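Local coordinates for protein putative N-acetylneuraminate lyase ([Ruminococcus] gnavus ATCC 29149, PDB 6RB7) that belongs to the dihydrodipicolinate synthetase family of parallel beta/alpha-barrel enzymes and forms an assembly of four chains, at residues 272-280 / 320-331. Residues are numbered along the deposited sequence; the frame is centred on the assembly and turned at random.
Sequences ACNEIIYKM and IVKEAAQMICDA
NZ of Lys279 comes to OE1 of Glu323 from above the carboxylate plane, 54° out of it and 2.9 Å away, in a salt bridge that is also a hydrogen bond. A second carboxylate, that of Glu275, has the methyl CE of Met327 over one face, and the same methyl rests 3.5 Å from CG of Glu275, the two side chains crossing at about a right angle. Lys279 illustrates how one long residue can serve two layers of a helix pair. With CG anti to the backbone N (chi1 -179°) and bends at the next two torsions, its chain settles as a knob among Ile320, Glu323, Ala324 and Met327, CG of Lys279 standing 4.0 Å from SD of Met327, before the ammonium turns to the acid. Deeper in, CG1 of Ile276 packs 3.7 Å from CB of Met327, while CG2 of Ile276 reaches CG1 of Ile328 at 3.8 Å. CB of Ala324 meets CG of Met280 at 3.9 Å, and the axes of 272-280 and 320-331, nearly antiparallel at 169°, approach to 9.4 Å. This joins two helices of the C-terminal helical part that follows the barrel strands; helix 287-299 covers Met280, and Gln212 of the second subunit packs on Glu275. The chemistry is thus graded, from a buried apolar seam of Ile276, Ile328, Ala324 and Met280, through Met327 and the lysine's methylenes, to a single ion pair at the more accessible margin, where the charges probably steady the lysine's outer end.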
loop_
_atom_site.group_PDB
_atom_site.type_symbol
_atom_site.label_atom_id
_atom_site.label_comp_id
_atom_site.label_asym_id
_atom_site.label_seq_id
_atom_site.Cartn_x
_atom_site.Cartn_y
_atom_site.Cartn_z
ATOM N N ALA A 272 4.723 13.201 26.724
ATOM C CA ALA A 272 3.488 13.289 27.530
ATOM C C ALA A 272 2.283 13.493 26.612
ATOM O O ALA A 272 1.266 12.819 26.840
ATOM C CB ALA A 272 3.600 14.416 28.512
ATOM N N CYS A 273 2.401 14.379 25.629
ATOM C CA CYS A 273 1.317 14.595 24.647
ATOM C C CYS A 273 1.020 13.279 23.948
ATOM O O CYS A 273 -0.158 12.919 23.780
ATOM C CB CYS A 273 1.639 15.664 23.614
ATOM S SG CYS A 273 1.670 17.317 24.364
ATOM N N ASN A 274 2.047 12.579 23.467
ATOM C CA ASN A 274 1.827 11.358 22.677
ATOM C C ASN A 274 1.132 10.304 23.551
ATOM O O ASN A 274 0.181 9.636 23.029
ATOM C CB ASN A 274 3.109 10.842 22.036
ATOM C CG ASN A 274 3.600 11.759 20.937
ATOM O OD1 ASN A 274 3.076 12.870 20.774
ATOM N ND2 ASN A 274 4.576 11.310 20.146
ATOM N N GLU A 275 1.547 10.152 24.812
ATOM C CA GLU A 275 0.894 9.182 25.725
ATOM C C GLU A 275 -0.600 9.503 25.839
ATOM O O GLU A 275 -1.431 8.566 25.853
ATOM C CB GLU A 275 1.621 9.251 27.068
ATOM C CG GLU A 275 1.181 8.238 28.086
ATOM C CD GLU A 275 1.873 8.386 29.438
ATOM O OE1 GLU A 275 2.088 9.562 29.944
ATOM O OE2 GLU A 275 2.208 7.328 30.012
ATOM N N ILE A 276 -0.931 10.784 25.953
ATOM C CA ILE A 276 -2.344 11.219 26.029
ATOM C C ILE A 276 -3.046 10.848 24.726
ATOM O O ILE A 276 -4.169 10.338 24.753
ATOM C CB ILE A 276 -2.431 12.723 26.378
ATOM C CG1 ILE A 276 -1.964 12.950 27.811
ATOM C CG2 ILE A 276 -3.815 13.288 26.119
ATOM C CD1 ILE A 276 -1.500 14.327 28.099
ATOM N N ILE A 277 -2.448 11.141 23.562
ATOM C CA ILE A 277 -3.089 10.800 22.282
ATOM C C ILE A 277 -3.366 9.301 22.230
ATOM O O ILE A 277 -4.479 8.901 21.827
ATOM C CB ILE A 277 -2.220 11.262 21.097
ATOM C CG1 ILE A 277 -2.099 12.791 21.087
ATOM C CG2 ILE A 277 -2.779 10.715 19.797
ATOM C CD1 ILE A 277 -1.115 13.298 20.085
ATOM N N TYR A 278 -2.386 8.476 22.608
ATOM C CA TYR A 278 -2.567 7.018 22.505
ATOM C C TYR A 278 -3.713 6.595 23.441
ATOM O O TYR A 278 -4.569 5.760 23.017
ATOM C CB TYR A 278 -1.281 6.269 22.776
ATOM C CG TYR A 278 -0.107 6.710 21.924
ATOM C CD1 TYR A 278 -0.279 7.183 20.630
ATOM C CD2 TYR A 278 1.165 6.727 22.446
ATOM C CE1 TYR A 278 0.796 7.628 19.888
ATOM C CE2 TYR A 278 2.259 7.130 21.695
ATOM C CZ TYR A 278 2.076 7.588 20.421
ATOM O OH TYR A 278 3.120 8.057 19.677
ATOM N N LYS A 279 -3.796 7.202 24.612
ATOM C CA LYS A 279 -4.913 6.892 25.539
ATOM C C LYS A 279 -6.255 7.306 24.904
ATOM O O LYS A 279 -7.207 6.515 24.913
ATOM C CB LYS A 279 -4.687 7.601 26.871
ATOM C CG LYS A 279 -5.783 7.333 27.915
ATOM C CD LYS A 279 -5.898 5.912 28.332
ATOM C CE LYS A 279 -4.657 5.364 28.977
ATOM N NZ LYS A 279 -4.968 4.048 29.609
ATOM N N MET A 280 -6.339 8.484 24.312
ATOM C CA MET A 280 -7.614 8.925 23.730
ATOM C C MET A 280 -7.994 8.003 22.572
ATOM O O MET A 280 -9.173 7.795 22.355
ATOM C CB MET A 280 -7.517 10.354 23.231
ATOM C CG MET A 280 -7.235 11.327 24.358
ATOM S SD MET A 280 -7.473 13.065 23.931
ATOM C CE MET A 280 -6.224 13.250 22.642
ATOM N N ILE A 320 -11.678 5.728 30.267
ATOM C CA ILE A 320 -10.580 6.203 29.388
ATOM C C ILE A 320 -10.633 7.738 29.305
ATOM O O ILE A 320 -9.573 8.399 29.394
ATOM C CB ILE A 320 -10.695 5.530 28.011
ATOM C CG1 ILE A 320 -10.416 4.028 28.124
ATOM C CG2 ILE A 320 -9.767 6.195 27.000
ATOM C CD1 ILE A 320 -10.781 3.215 26.878
ATOM N N VAL A 321 -11.823 8.299 29.114
ATOM C CA VAL A 321 -12.016 9.769 29.056
ATOM C C VAL A 321 -11.480 10.390 30.353
ATOM O O VAL A 321 -10.713 11.341 30.329
ATOM C CB VAL A 321 -13.496 10.126 28.850
ATOM C CG1 VAL A 321 -13.714 11.595 29.094
ATOM C CG2 VAL A 321 -14.000 9.680 27.485
ATOM N N LYS A 322 -11.875 9.853 31.507
ATOM C CA LYS A 322 -11.448 10.456 32.790
ATOM C C LYS A 322 -9.948 10.313 32.983
ATOM O O LYS A 322 -9.324 11.264 33.522
ATOM C CB LYS A 322 -12.207 9.771 33.924
ATOM C CG LYS A 322 -13.662 10.169 33.955
ATOM C CD LYS A 322 -14.400 9.381 35.039
ATOM C CE LYS A 322 -13.921 9.740 36.443
ATOM N NZ LYS A 322 -13.907 8.585 37.383
ATOM N N GLU A 323 -9.377 9.175 32.606
ATOM C CA GLU A 323 -7.915 8.965 32.717
ATOM C C GLU A 323 -7.183 9.973 31.828
ATOM O O GLU A 323 -6.232 10.636 32.319
ATOM C CB GLU A 323 -7.555 7.538 32.360
ATOM C CG GLU A 323 -6.104 7.237 32.610
ATOM C CD GLU A 323 -5.735 5.766 32.421
ATOM O OE1 GLU A 323 -6.568 5.007 31.827
ATOM O OE2 GLU A 323 -4.595 5.390 32.813
ATOM N N ALA A 324 -7.602 10.121 30.583
ATOM C CA ALA A 324 -6.928 11.069 29.660
ATOM C C ALA A 324 -7.076 12.496 30.172
ATOM O O ALA A 324 -6.099 13.261 30.105
ATOM C CB ALA A 324 -7.462 10.926 28.264
ATOM N N ALA A 325 -8.247 12.867 30.672
ATOM C CA ALA A 325 -8.465 14.218 31.222
ATOM C C ALA A 325 -7.515 14.469 32.396
ATOM O O ALA A 325 -6.931 15.537 32.455
ATOM C CB ALA A 325 -9.920 14.409 31.619
ATOM N N GLN A 326 -7.337 13.490 33.276
ATOM C CA GLN A 326 -6.408 13.615 34.413
ATOM C C GLN A 326 -4.964 13.688 33.910
ATOM O O GLN A 326 -4.161 14.479 34.470
ATOM C CB GLN A 326 -6.601 12.477 35.428
ATOM C CG GLN A 326 -5.741 12.684 36.671
ATOM C CD GLN A 326 -6.226 13.864 37.466
ATOM O OE1 GLN A 326 -7.424 13.996 37.705
ATOM N NE2 GLN A 326 -5.316 14.743 37.864
ATOM N N MET A 327 -4.610 12.898 32.888
ATOM C CA MET A 327 -3.237 12.940 32.341
ATOM C C MET A 327 -2.924 14.358 31.844
ATOM O O MET A 327 -1.772 14.842 32.017
ATOM C CB MET A 327 -3.049 11.924 31.206
ATOM C CG MET A 327 -3.130 10.497 31.705
ATOM S SD MET A 327 -3.381 9.286 30.395
ATOM C CE MET A 327 -1.799 9.336 29.595
ATOM N N ILE A 328 -3.892 15.009 31.221
ATOM C CA ILE A 328 -3.700 16.386 30.703
ATOM C C ILE A 328 -3.477 17.315 31.905
ATOM O O ILE A 328 -2.552 18.132 31.863
ATOM C CB ILE A 328 -4.914 16.787 29.843
ATOM C CG1 ILE A 328 -4.894 15.995 28.530
ATOM C CG2 ILE A 328 -4.931 18.274 29.595
ATOM C CD1 ILE A 328 -6.233 15.960 27.817
ATOM N N CYS A 329 -4.315 17.219 32.937
ATOM C CA CYS A 329 -4.171 18.090 34.137
ATOM C C CYS A 329 -2.773 17.884 34.754
ATOM O O CYS A 329 -2.092 18.883 35.110
ATOM C CB CYS A 329 -5.231 17.742 35.174
ATOM S SG CYS A 329 -6.884 18.223 34.629
ATOM N N ASP A 330 -2.342 16.629 34.873
ATOM C CA ASP A 330 -1.057 16.310 35.536
ATOM C C ASP A 330 0.110 16.818 34.690
ATOM O O ASP A 330 1.068 17.391 35.235
ATOM C CB ASP A 330 -0.943 14.811 35.769
ATOM C CG ASP A 330 -1.907 14.275 36.840
ATOM O OD1 ASP A 330 -2.520 15.066 37.553
ATOM O OD2 ASP A 330 -2.016 13.059 36.939
ATOM N N ALA A 331 0.024 16.700 33.357
ATOM C CA ALA A 331 1.087 17.218 32.474
ATOM C C ALA A 331 1.200 18.732 32.609
ATOM O O ALA A 331 2.312 19.278 32.599
ATOM C CB ALA A 331 0.837 16.769 31.048
#